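Local coordinates for protein acyl-coenzyme A oxidase acox-1.2 (Caenorhabditis elegans, PDB 5K3J) that catalyses the FAD-dependent desaturation of ascaroside-CoA pheromone precursors with a five-carbon omega side chain, the first step of their peroxisomal beta-oxidation, at residues A415-I418 and S419-G423; G73-K76 and I77-T81; L15-R18 and R19-T22; K650-K653 and P654-E657. One frame throughout, in Å; residues are numbered along the deposited sequence.

How the interactions relate
All four interactions are local, each within one continuous run of chain. Interaction 1 is nearest the centre of the chain, its own centre about 15 Å away. The side chain of its Y422 is about 10 Å from a bound ATP. The centre of interaction 2 is about 22 Å from that of interaction 1, and the side chain of I77 is about 11 Å from the bound ascaroside-CoA. Interaction 3 sits near the N-terminus, the side chain of E17 about 13 Å from an FAD. Interaction 4 is on the C-terminal helix. Within one chain, interactions 2 and 4 have centres about 45 Å apart. They meet across the dimer: Y651 packs on T74, R75 and S78 of the other subunit.

Interaction 1: residues A415-I418 and S419-G423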
ATOM      1  N   ALA A 415     -12.521  10.170   2.839  1.00 24.09           N
ATOM      2  CA  ALA A 415     -12.951  10.880   4.038  1.00 26.11           C
ATOM      3  C   ALA A 415     -12.127  10.440   5.244  1.00 26.45           C
ATOM      4  O   ALA A 415     -12.178  11.063   6.307  1.00 27.24           O
ATOM      5  CB  ALA A 415     -14.427  10.650   4.286  1.00 27.33           C
ATOM      6  N   SER A 416     -11.376   9.357   5.064  1.00 35.89           N
ATOM      7  CA  SER A 416     -10.450   8.860   6.075  1.00 35.48           C
ATOM      8  C   SER A 416      -9.071   9.492   5.887  1.00 36.36           C
ATOM      9  O   SER A 416      -8.354   9.739   6.858  1.00 40.29           O
ATOM     10  CB  SER A 416     -10.344   7.338   5.996  1.00 35.05           C
ATOM     11  OG  SER A 416      -9.516   6.949   4.914  1.00 35.19           O
ATOM     12  N   TYR A 417      -8.714   9.723   4.619  1.00 25.21           N
ATOM     13  CA  TYR A 417      -7.486  10.414   4.197  1.00 24.57           C
ATOM     14  C   TYR A 417      -6.217   9.579   4.404  1.00 23.02           C
ATOM     15  O   TYR A 417      -5.118  10.003   4.039  1.00 23.21           O
ATOM     16  CB  TYR A 417      -7.353  11.760   4.922  1.00 26.65           C
ATOM     17  CG  TYR A 417      -6.412  12.736   4.248  1.00 29.11           C
ATOM     18  CD1 TYR A 417      -6.800  13.423   3.102  1.00 27.77           C
ATOM     19  CD2 TYR A 417      -5.142  12.978   4.759  1.00 31.59           C
ATOM     20  CE1 TYR A 417      -5.946  14.312   2.482  1.00 27.57           C
ATOM     21  CE2 TYR A 417      -4.284  13.866   4.141  1.00 30.41           C
ATOM     22  CZ  TYR A 417      -4.693  14.529   3.005  1.00 28.27           C
ATOM     23  OH  TYR A 417      -3.843  15.415   2.387  1.00 29.46           O
ATOM     24  N   ILE A 418      -6.374   8.380   4.957  1.00 22.06           N
ATOM     25  CA  ILE A 418      -5.240   7.517   5.269  1.00 21.75           C
ATOM     26  C   ILE A 418      -4.601   6.958   3.995  1.00 22.30           C
ATOM     27  O   ILE A 418      -3.407   6.652   3.966  1.00 22.97           O
ATOM     28  CB  ILE A 418      -5.674   6.374   6.202  1.00 22.24           C
ATOM     29  CG1 ILE A 418      -6.379   6.952   7.434  1.00 22.25           C
ATOM     30  CG2 ILE A 418      -4.478   5.535   6.616  1.00 22.09           C
ATOM     31  CD1 ILE A 418      -6.966   5.919   8.351  1.00 23.94           C
ATOM     32  N   SER A 419      -5.395   6.850   2.934  1.00 23.34           N
ATOM     33  CA  SER A 419      -4.883   6.399   1.644  1.00 22.04           C
ATOM     34  C   SER A 419      -3.918   7.429   1.063  1.00 21.52           C
ATOM     35  O   SER A 419      -2.881   7.072   0.503  1.00 21.81           O
ATOM     36  CB  SER A 419      -6.027   6.136   0.666  1.00 24.46           C
ATOM     37  OG  SER A 419      -6.717   7.329   0.347  1.00 27.75           O
ATOM     38  N   VAL A 420      -4.267   8.706   1.201  1.00 22.18           N
ATOM     39  CA  VAL A 420      -3.383   9.802   0.804  1.00 22.96           C
ATOM     40  C   VAL A 420      -2.054   9.717   1.542  1.00 24.55           C
ATOM     41  O   VAL A 420      -0.987   9.676   0.920  1.00 30.90           O
ATOM     42  CB  VAL A 420      -4.004  11.179   1.087  1.00 22.12           C
ATOM     43  CG1 VAL A 420      -2.951  12.284   0.931  1.00 24.21           C
ATOM     44  CG2 VAL A 420      -5.208  11.424   0.192  1.00 20.85           C
ATOM     45  N   VAL A 421      -2.142   9.704   2.869  1.00 24.93           N
ATOM     46  CA  VAL A 421      -0.991   9.568   3.746  1.00 23.10           C
ATOM     47  C   VAL A 421      -0.165   8.347   3.392  1.00 21.79           C
ATOM     48  O   VAL A 421       1.068   8.378   3.458  1.00 23.31           O
ATOM     49  CB  VAL A 421      -1.434   9.481   5.223  1.00 22.16           C
ATOM     50  CG1 VAL A 421      -0.230   9.287   6.137  1.00 21.51           C
ATOM     51  CG2 VAL A 421      -2.208  10.725   5.610  1.00 21.45           C
ATOM     52  N   TYR A 422      -0.837   7.273   3.002  1.00 19.96           N
ATOM     53  CA  TYR A 422      -0.108   6.090   2.589  1.00 20.99           C
ATOM     54  C   TYR A 422       0.635   6.378   1.294  1.00 19.35           C
ATOM     55  O   TYR A 422       1.845   6.170   1.209  1.00 18.80           O
ATOM     56  CB  TYR A 422      -1.022   4.891   2.384  1.00 22.39           C
ATOM     57  CG  TYR A 422      -0.257   3.703   1.868  1.00 22.88           C
ATOM     58  CD1 TYR A 422       0.586   2.989   2.707  1.00 23.57           C
ATOM     59  CD2 TYR A 422      -0.327   3.331   0.533  1.00 22.24           C
ATOM     60  CE1 TYR A 422       1.320   1.921   2.242  1.00 23.89           C
ATOM     61  CE2 TYR A 422       0.403   2.261   0.056  1.00 23.58           C
ATOM     62  CZ  TYR A 422       1.227   1.560   0.918  1.00 23.96           C
ATOM     63  OH  TYR A 422       1.966   0.489   0.472  1.00 26.94           O
ATOM     64  N   GLY A 423      -0.090   6.872   0.289  1.00 26.75           N
ATOM     65  CA  GLY A 423       0.497   7.174  -1.010  1.00 27.22           C
ATOM     66  C   GLY A 423       1.693   8.103  -0.929  1.00 28.61           C
ATOM     67  O   GLY A 423       2.695   7.905  -1.612  1.00 28.71           O
TER
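The backbone N of Y422 donates to I418 O at 2.8 Å, with a bent N-H...O angle of 143°. One residue earlier the bond is much straighter: V421 N reaches Y417 O at 3.2 Å and 175°. Y417 is the N-cap residue of helix 418-426, and these are the first turn's bonds. Its own backbone has a positive phi, which marks the bend from loop into helix. The ring of Y417 reaches forward over that first turn. Its CG is anti to the backbone N (chi1 -161°), which carries the ring across to V420. V420 lies over one ring face, with CB 3.9 Å from the ring centroid and almost on the normal, a CH-pi contact. Its CG1 branch is 3.5 Å from CZ of Y417. The V421 side chain crosses that of Y417 at about a right angle, with CG2 3.8 Å from CD2 of Y417. The helix belongs to the all-helical C-alpha1 domain of the acyl-CoA oxidase fold. I418 packs against helices 379-405 and 287-315 of that domain. The phenol of Y417 is hydrogen-bonded through OH to OE2 of E107 in the same chain. Without the ring, as with an alanine here, V420 would probably lose its aromatic cover and E107 its phenol partner. Y422 turns its ring away from Y417, and its OH bonds E401 of the second subunit. G423 O also bonds across the dimer, to the hydroxyl of Y412 of the second subunit.

Interaction 2: residues G73-K76 and I77-T81; sequences GTRK and ISILT
I79 lies slantwise against the side chain of R75, one turn back on helix 66-82. Its CD1 methyl is 3.3 Å from NH1 of R75 and 4.0 Å from CG, so it meets both the stem and the guanidinium end. R75 leaves the helix in an extended course and then bends at its third torsion (chi3 80°). This bend brings the guanidinium beside the isoleucine. The charge is satisfied elsewhere: NE makes a salt bridge to E72, and NH1 bonds the backbone O of E54. The carbonyl O of R75 takes two sound bonds. I79 N donates to R75 O at 3.2 Å, the regular helix bond. S78 OG donates to R75 O at 2.9 Å. The hydroxyl of S78 sits between its own N and carbonyl carbon (chi1 71°), which turns it back towards the preceding turn. With an alanine in its place, R75 O is likely to keep I79 N as its one sound donor. I77 turns its CG2 branch to the previous turn, where it is 3.3 Å from T74 O. The helix lies in the N-terminal family region of the acyl-CoA oxidase, where I77 and L80 pack on helix 93-103. L80 N bonds K76 O at 2.9 Å. T74, R75 and S78 also touch Y651 of the second subunit. The chemistry implies charges that are matched: the buried K76 ammonium meets D57 and the carbonyls of L55 and V103, R75 pairs with E72, and the S78 hydroxyl turns to R75 O.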
ATOM      1  N   GLY A  73      -1.894  24.175  -4.354  1.00 26.37           N
ATOM      2  CA  GLY A  73      -0.599  24.199  -3.704  1.00 24.19           C
ATOM      3  C   GLY A  73       0.100  25.512  -3.996  1.00 24.64           C
ATOM      4  O   GLY A  73       0.826  26.040  -3.161  1.00 23.23           O
ATOM      5  N   THR A  74      -0.138  26.042  -5.191  1.00 36.91           N
ATOM      6  CA  THR A  74       0.458  27.305  -5.622  1.00 38.50           C
ATOM      7  C   THR A  74      -0.273  28.501  -5.008  1.00 38.75           C
ATOM      8  O   THR A  74       0.358  29.489  -4.610  1.00 38.55           O
ATOM      9  CB  THR A  74       0.448  27.426  -7.157  1.00 38.74           C
ATOM     10  OG1 THR A  74       1.383  26.498  -7.715  1.00 41.71           O
ATOM     11  CG2 THR A  74       0.825  28.825  -7.593  1.00 39.49           C
ATOM     12  N   ARG A  75      -1.601  28.407  -4.937  1.00 29.84           N
ATOM     13  CA  ARG A  75      -2.406  29.426  -4.272  1.00 29.49           C
ATOM     14  C   ARG A  75      -1.968  29.559  -2.816  1.00 29.80           C
ATOM     15  O   ARG A  75      -1.643  30.655  -2.356  1.00 28.41           O
ATOM     16  CB  ARG A  75      -3.902  29.092  -4.336  1.00 29.04           C
ATOM     17  CG  ARG A  75      -4.791  30.129  -3.644  1.00 29.97           C
ATOM     18  CD  ARG A  75      -6.235  29.670  -3.531  1.00 28.78           C
ATOM     19  NE  ARG A  75      -6.437  28.753  -2.414  1.00 28.34           N
ATOM     20  CZ  ARG A  75      -6.637  29.146  -1.162  1.00 31.58           C
ATOM     21  NH1 ARG A  75      -6.653  30.437  -0.861  1.00 32.53           N
ATOM     22  NH2 ARG A  75      -6.822  28.248  -0.207  1.00 30.61           N
ATOM     23  N   LYS A  76      -1.927  28.432  -2.110  1.00 31.14           N
ATOM     24  CA  LYS A  76      -1.696  28.431  -0.674  1.00 32.43           C
ATOM     25  C   LYS A  76      -0.255  28.797  -0.317  1.00 33.31           C
ATOM     26  O   LYS A  76      -0.015  29.396   0.728  1.00 35.63           O
ATOM     27  CB  LYS A  76      -2.059  27.067  -0.090  1.00 32.10           C
ATOM     28  CG  LYS A  76      -2.524  27.128   1.358  1.00 34.85           C
ATOM     29  CD  LYS A  76      -3.988  27.538   1.460  1.00 36.86           C
ATOM     30  CE  LYS A  76      -4.924  26.342   1.422  1.00 35.85           C
ATOM     31  NZ  LYS A  76      -4.714  25.493   2.618  1.00 37.05           N
ATOM     32  N   ILE A  77       0.699  28.455  -1.182  1.00 21.72           N
ATOM     33  CA  ILE A  77       2.114  28.721  -0.896  1.00 20.19           C
ATOM     34  C   ILE A  77       2.467  30.195  -1.109  1.00 20.15           C
ATOM     35  O   ILE A  77       3.376  30.726  -0.463  1.00 20.60           O
ATOM     36  CB  ILE A  77       3.054  27.838  -1.764  1.00 19.00           C
ATOM     37  CG1 ILE A  77       4.433  27.703  -1.115  1.00 20.54           C
ATOM     38  CG2 ILE A  77       3.173  28.383  -3.174  1.00 18.37           C
ATOM     39  CD1 ILE A  77       4.386  27.148   0.295  1.00 23.43           C
ATOM     40  N   SER A  78       1.737  30.861  -2.001  1.00 30.20           N
ATOM     41  CA  SER A  78       1.982  32.271  -2.268  1.00 31.72           C
ATOM     42  C   SER A  78       1.362  33.124  -1.175  1.00 36.99           C
ATOM     43  O   SER A  78       1.905  34.161  -0.803  1.00 43.68           O
ATOM     44  CB  SER A  78       1.427  32.674  -3.636  1.00 30.64           C
ATOM     45  OG  SER A  78       0.010  32.707  -3.627  1.00 29.76           O
ATOM     46  N   ILE A  79       0.218  32.683  -0.665  1.00 44.38           N
ATOM     47  CA  ILE A  79      -0.427  33.363   0.451  1.00 44.47           C
ATOM     48  C   ILE A  79       0.383  33.148   1.727  1.00 47.06           C
ATOM     49  O   ILE A  79       0.666  34.096   2.464  1.00 52.92           O
ATOM     50  CB  ILE A  79      -1.866  32.863   0.677  1.00 45.52           C
ATOM     51  CG1 ILE A  79      -2.704  33.052  -0.586  1.00 46.11           C
ATOM     52  CG2 ILE A  79      -2.502  33.597   1.844  1.00 43.92           C
ATOM     53  CD1 ILE A  79      -4.082  32.453  -0.488  1.00 49.26           C
ATOM     54  N   LEU A  80       0.754  31.894   1.972  1.00 38.08           N
ATOM     55  CA  LEU A  80       1.523  31.521   3.153  1.00 35.11           C
ATOM     56  C   LEU A  80       2.851  32.264   3.226  1.00 37.92           C
ATOM     57  O   LEU A  80       3.304  32.638   4.307  1.00 39.33           O
ATOM     58  CB  LEU A  80       1.768  30.012   3.159  1.00 33.33           C
ATOM     59  CG  LEU A  80       2.451  29.412   4.382  1.00 33.87           C
ATOM     60  CD1 LEU A  80       1.580  29.624   5.612  1.00 35.18           C
ATOM     61  CD2 LEU A  80       2.745  27.933   4.166  1.00 32.24           C
ATOM     62  N   THR A  81       3.473  32.470   2.068  1.00 40.19           N
ATOM     63  CA  THR A  81       4.753  33.165   1.998  1.00 40.16           C
ATOM     64  C   THR A  81       4.612  34.608   2.479  1.00 44.69           C
ATOM     65  O   THR A  81       5.508  35.143   3.134  1.00 44.30           O
ATOM     66  CB  THR A  81       5.323  33.136   0.567  1.00 38.38           C
ATOM     67  OG1 THR A  81       5.554  31.774   0.181  1.00 31.70           O
ATOM     68  CG2 THR A  81       6.632  33.906   0.483  1.00 36.77           C
TER

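Interaction 3: residues L15-R18 and R19-T22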
ATOM      1  N   LEU A  15     -15.087  11.864  24.564  1.00 41.22           N
ATOM      2  CA  LEU A  15     -14.931  12.569  25.830  1.00 43.21           C
ATOM      3  C   LEU A  15     -14.593  11.607  26.962  1.00 43.69           C
ATOM      4  O   LEU A  15     -13.771  11.915  27.824  1.00 42.39           O
ATOM      5  CB  LEU A  15     -16.197  13.354  26.176  1.00 46.70           C
ATOM      6  CG  LEU A  15     -16.114  14.158  27.476  1.00 52.98           C
ATOM      7  CD1 LEU A  15     -14.966  15.150  27.415  1.00 52.38           C
ATOM      8  CD2 LEU A  15     -17.429  14.869  27.777  1.00 50.16           C
ATOM      9  N   GLU A  16     -15.227  10.438  26.949  1.00 51.07           N
ATOM     10  CA  GLU A  16     -15.032   9.457  28.008  1.00 49.99           C
ATOM     11  C   GLU A  16     -13.719   8.706  27.813  1.00 52.28           C
ATOM     12  O   GLU A  16     -13.197   8.102  28.748  1.00 61.60           O
ATOM     13  CB  GLU A  16     -16.209   8.477  28.068  1.00 47.76           C
ATOM     14  CG  GLU A  16     -16.223   7.422  26.976  1.00 52.26           C
ATOM     15  CD  GLU A  16     -17.340   6.410  27.161  1.00 50.78           C
ATOM     16  OE1 GLU A  16     -18.189   6.614  28.057  1.00 56.05           O
ATOM     17  OE2 GLU A  16     -17.371   5.407  26.414  1.00 39.41           O
ATOM     18  N   GLU A  17     -13.190   8.756  26.593  1.00 57.77           N
ATOM     19  CA  GLU A  17     -11.887   8.176  26.285  1.00 56.79           C
ATOM     20  C   GLU A  17     -10.760   9.082  26.773  1.00 55.66           C
ATOM     21  O   GLU A  17      -9.694   8.609  27.167  1.00 54.84           O
ATOM     22  CB  GLU A  17     -11.748   7.931  24.781  1.00 57.19           C
ATOM     23  CG  GLU A  17     -12.609   6.796  24.248  1.00 52.34           C
ATOM     24  CD  GLU A  17     -12.090   5.426  24.640  1.00 48.15           C
ATOM     25  OE1 GLU A  17     -10.898   5.315  25.005  1.00 43.70           O
ATOM     26  OE2 GLU A  17     -12.875   4.456  24.580  1.00 47.87           O
ATOM     27  N   ARG A  18     -11.009  10.388  26.749  1.00 59.26           N
ATOM     28  CA  ARG A  18     -10.004  11.373  27.131  1.00 60.75           C
ATOM     29  C   ARG A  18     -10.011  11.630  28.632  1.00 62.89           C
ATOM     30  O   ARG A  18      -9.030  12.118  29.192  1.00 61.09           O
ATOM     31  CB  ARG A  18     -10.230  12.678  26.365  1.00 57.10           C
ATOM     32  CG  ARG A  18      -9.944  12.559  24.881  1.00 55.94           C
ATOM     33  CD  ARG A  18     -10.479  13.748  24.097  1.00 54.86           C
ATOM     34  NE  ARG A  18     -10.136  13.641  22.682  1.00 51.78           N
ATOM     35  CZ  ARG A  18     -10.616  14.433  21.729  1.00 49.78           C
ATOM     36  NH1 ARG A  18     -11.475  15.401  22.028  1.00 50.61           N
ATOM     37  NH2 ARG A  18     -10.239  14.254  20.469  1.00 46.28           N
ATOM     38  N   ARG A  19     -11.120  11.293  29.279  1.00 95.23           N
ATOM     39  CA  ARG A  19     -11.219  11.392  30.729  1.00 90.43           C
ATOM     40  C   ARG A  19     -10.342  10.318  31.375  1.00 88.46           C
ATOM     41  O   ARG A  19     -10.041  10.376  32.567  1.00 87.53           O
ATOM     42  CB  ARG A  19     -12.673  11.243  31.185  1.00 92.16           C
ATOM     43  CG  ARG A  19     -13.098  12.205  32.284  1.00 95.72           C
ATOM     44  CD  ARG A  19     -13.658  13.500  31.714  1.00 97.57           C
ATOM     45  NE  ARG A  19     -12.718  14.612  31.820  1.00102.13           N
ATOM     46  CZ  ARG A  19     -13.071  15.890  31.722  1.00 96.81           C
ATOM     47  NH1 ARG A  19     -12.158  16.846  31.827  1.00 94.15           N
ATOM     48  NH2 ARG A  19     -14.344  16.211  31.522  1.00 92.52           N
ATOM     49  N   MET A  20      -9.925   9.345  30.566  1.00 64.48           N
ATOM     50  CA  MET A  20      -9.101   8.234  31.028  1.00 63.65           C
ATOM     51  C   MET A  20      -7.608   8.543  30.929  1.00 66.40           C
ATOM     52  O   MET A  20      -6.777   7.653  31.109  1.00 69.45           O
ATOM     53  CB  MET A  20      -9.402   6.966  30.223  1.00 63.62           C
ATOM     54  CG  MET A  20     -10.876   6.605  30.135  1.00 64.80           C
ATOM     55  SD  MET A  20     -11.203   5.121  29.155  1.00 71.36           S
ATOM     56  CE  MET A  20     -10.864   3.827  30.345  1.00 66.12           C
ATOM     57  N   ALA A  21      -7.266   9.796  30.640  1.00 67.94           N
ATOM     58  CA  ALA A  21      -5.867  10.183  30.454  1.00 72.92           C
ATOM     59  C   ALA A  21      -5.072  10.095  31.757  1.00 76.52           C
ATOM     60  O   ALA A  21      -5.457  10.685  32.765  1.00 79.15           O
ATOM     61  CB  ALA A  21      -5.785  11.592  29.882  1.00 71.16           C
ATOM     62  N   THR A  22      -3.962   9.363  31.729  1.00 44.03           N
ATOM     63  CA  THR A  22      -3.134   9.193  32.915  1.00 38.63           C
ATOM     64  C   THR A  22      -1.844   9.985  32.831  1.00 41.69           C
ATOM     65  O   THR A  22      -0.834   9.603  33.421  1.00 44.79           O
ATOM     66  CB  THR A  22      -2.810   7.676  33.153  1.00 36.74           C
ATOM     67  OG1 THR A  22      -1.636   7.345  32.417  1.00 41.22           O
ATOM     68  CG2 THR A  22      -3.968   6.819  32.717  1.00 38.53           C
TER
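The chain leaves helix 12-18 through a type I beta turn from R18 to A21, with R19 N bonded to L15 O at 3.1 Å and A21 N to R18 O at 3.3 Å. M20 folds back over the end of the helix. Its CG is anti to its carbonyl carbon (chi1 -51°), which brings CG to 3.1 Å from E16 O. The sulfur of M20 then lies beside the E17 side chain, 4.2 Å from OE1. The two side chains point the same way. The carboxylate of E17 has firmer partners: OE2 forms salt bridges with R598 and K331. E16 also pairs with K331. R19 bends twice along its chain and comes back alongside L15, with NH2 at 4.3 Å from CD1. This is a loose contact at the exposed side. R18 runs the other way, fully extended from CG to NE. Its guanidinium is held by D606, D10 and the backbone O of R622. V602 of helix 601-606 touches both E17 and R18, and S603 touches A21. The side chain of E17 is about 9 Å from that of Q339, an FAD-binding residue, so the segment lies near the flavin site without lining it. The motif is a helix C-terminus closed by a type I turn, with charged residues of its last turn tying it to the body of the subunit.

Interaction 4: residues K650-K653 and P654-E657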
ATOM      1  N   LYS A 650     -26.987  10.228 -21.263  1.00 23.69           N
ATOM      2  CA  LYS A 650     -26.370  10.079 -22.575  1.00 21.06           C
ATOM      3  C   LYS A 650     -26.100   8.627 -22.965  1.00 20.07           C
ATOM      4  O   LYS A 650     -26.205   8.272 -24.138  1.00 22.31           O
ATOM      5  CB  LYS A 650     -25.062  10.872 -22.635  1.00 20.41           C
ATOM      6  CG  LYS A 650     -24.299  10.713 -23.943  1.00 19.94           C
ATOM      7  CD  LYS A 650     -23.013  11.517 -23.943  1.00 21.42           C
ATOM      8  CE  LYS A 650     -22.282  11.364 -25.267  1.00 23.05           C
ATOM      9  NZ  LYS A 650     -20.996  12.114 -25.268  1.00 24.90           N
ATOM     10  N   TYR A 651     -25.745   7.787 -21.995  1.00 28.04           N
ATOM     11  CA  TYR A 651     -25.356   6.414 -22.316  1.00 27.54           C
ATOM     12  C   TYR A 651     -26.260   5.334 -21.720  1.00 27.37           C
ATOM     13  O   TYR A 651     -26.657   4.403 -22.418  1.00 26.17           O
ATOM     14  CB  TYR A 651     -23.915   6.137 -21.864  1.00 28.55           C
ATOM     15  CG  TYR A 651     -22.845   6.921 -22.589  1.00 28.11           C
ATOM     16  CD1 TYR A 651     -22.543   6.655 -23.918  1.00 27.23           C
ATOM     17  CD2 TYR A 651     -22.119   7.911 -21.937  1.00 26.61           C
ATOM     18  CE1 TYR A 651     -21.561   7.364 -24.585  1.00 25.73           C
ATOM     19  CE2 TYR A 651     -21.135   8.630 -22.596  1.00 27.47           C
ATOM     20  CZ  TYR A 651     -20.859   8.350 -23.923  1.00 29.27           C
ATOM     21  OH  TYR A 651     -19.881   9.053 -24.589  1.00 32.62           O
ATOM     22  N   LEU A 652     -26.557   5.439 -20.429  1.00 26.95           N
ATOM     23  CA  LEU A 652     -27.253   4.361 -19.733  1.00 32.31           C
ATOM     24  C   LEU A 652     -28.732   4.275 -20.091  1.00 38.15           C
ATOM     25  O   LEU A 652     -29.290   3.179 -20.163  1.00 40.87           O
ATOM     26  CB  LEU A 652     -27.100   4.511 -18.218  1.00 32.11           C
ATOM     27  CG  LEU A 652     -25.740   4.100 -17.651  1.00 33.28           C
ATOM     28  CD1 LEU A 652     -25.807   3.960 -16.137  1.00 31.14           C
ATOM     29  CD2 LEU A 652     -25.242   2.813 -18.295  1.00 35.34           C
ATOM     30  N   LYS A 653     -29.368   5.423 -20.304  1.00 43.48           N
ATOM     31  CA  LYS A 653     -30.778   5.447 -20.682  1.00 43.33           C
ATOM     32  C   LYS A 653     -30.996   4.836 -22.077  1.00 42.57           C
ATOM     33  O   LYS A 653     -31.825   3.939 -22.223  1.00 42.49           O
ATOM     34  CB  LYS A 653     -31.335   6.879 -20.612  1.00 48.39           C
ATOM     35  CG  LYS A 653     -31.353   7.471 -19.206  1.00 55.45           C
ATOM     36  CD  LYS A 653     -32.772   7.637 -18.688  1.00 61.86           C
ATOM     37  CE  LYS A 653     -33.397   8.934 -19.180  1.00 63.80           C
ATOM     38  NZ  LYS A 653     -33.030  10.097 -18.321  1.00 64.47           N
ATOM     39  N   PRO A 654     -30.246   5.293 -23.102  1.00 28.63           N
ATOM     40  CA  PRO A 654     -30.454   4.680 -24.420  1.00 30.90           C
ATOM     41  C   PRO A 654     -30.064   3.203 -24.466  1.00 29.75           C
ATOM     42  O   PRO A 654     -30.687   2.424 -25.188  1.00 30.96           O
ATOM     43  CB  PRO A 654     -29.543   5.505 -25.341  1.00 33.09           C
ATOM     44  CG  PRO A 654     -29.317   6.774 -24.625  1.00 33.49           C
ATOM     45  CD  PRO A 654     -29.270   6.395 -23.183  1.00 31.35           C
ATOM     46  N   MET A 655     -29.039   2.833 -23.707  1.00 40.61           N
ATOM     47  CA  MET A 655     -28.620   1.441 -23.613  1.00 39.64           C
ATOM     48  C   MET A 655     -29.753   0.566 -23.087  1.00 40.69           C
ATOM     49  O   MET A 655     -30.029  -0.503 -23.635  1.00 41.94           O
ATOM     50  CB  MET A 655     -27.397   1.314 -22.707  1.00 39.65           C
ATOM     51  CG  MET A 655     -26.942  -0.111 -22.484  1.00 41.41           C
ATOM     52  SD  MET A 655     -26.105  -0.295 -20.904  1.00 42.18           S
ATOM     53  CE  MET A 655     -27.405   0.267 -19.811  1.00 44.71           C
ATOM     54  N   MET A 656     -30.411   1.035 -22.029  1.00 43.21           N
ATOM     55  CA  MET A 656     -31.468   0.275 -21.368  1.00 40.94           C
ATOM     56  C   MET A 656     -32.695   0.106 -22.254  1.00 41.99           C
ATOM     57  O   MET A 656     -33.257  -0.983 -22.329  1.00 44.01           O
ATOM     58  CB  MET A 656     -31.866   0.946 -20.053  1.00 38.90           C
ATOM     59  CG  MET A 656     -30.930   0.658 -18.896  1.00 38.96           C
ATOM     60  SD  MET A 656     -31.287   1.728 -17.494  1.00 40.80           S
ATOM     61  CE  MET A 656     -31.146   0.580 -16.132  1.00 44.77           C
ATOM     62  N   GLU A 657     -33.106   1.185 -22.914  1.00 44.00           N
ATOM     63  CA  GLU A 657     -34.215   1.138 -23.862  1.00 46.34           C
ATOM     64  C   GLU A 657     -33.979   0.066 -24.911  1.00 49.98           C
ATOM     65  O   GLU A 657     -34.854  -0.754 -25.191  1.00 53.36           O
ATOM     66  CB  GLU A 657     -34.398   2.495 -24.541  1.00 46.75           C
ATOM     67  CG  GLU A 657     -35.386   2.482 -25.688  1.00 50.38           C
ATOM     68  CD  GLU A 657     -36.799   2.164 -25.237  1.00 56.29           C
ATOM     69  OE1 GLU A 657     -37.130   2.419 -24.057  1.00 59.91           O
ATOM     70  OE2 GLU A 657     -37.577   1.648 -26.067  1.00 55.19           O
TER
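M655 N bonds Y651 O, M656 N bonds L652 O, and E657 N bonds K653 O, each at 3.1 Å. The last of these backbone hydrogen bonds is the straightest, with an N-H...O angle of 173°. The series misses one step, because P654 has no N-H to give to the turn before it. Its ring takes that place instead, with CG at 3.5 Å from K650 O and CD at 3.4 Å from Y651 O. The apolar contact is between L652 and M655. They lie side by side, and the M655 methyl CE is 3.7 Å from L652 CD2. The bend at the third torsion of M655 (chi3 58°) turns this methyl back to the leucine. Further contacts involve rings and charges. K650 CG sits over one face of the Y651 ring. K653 bends at three torsions, and its NZ forms a salt bridge with E649 and a hydrogen bond with T225 O of the second subunit. M655 packs on F111 and M656 on N196, both of the second subunit. This is a proline-kinked helix with a wider pi-type turn just before the kink. It forms a C-terminal arm laid against the partner subunit, and its end carries the predicted microbody targeting signal, A659 to L661.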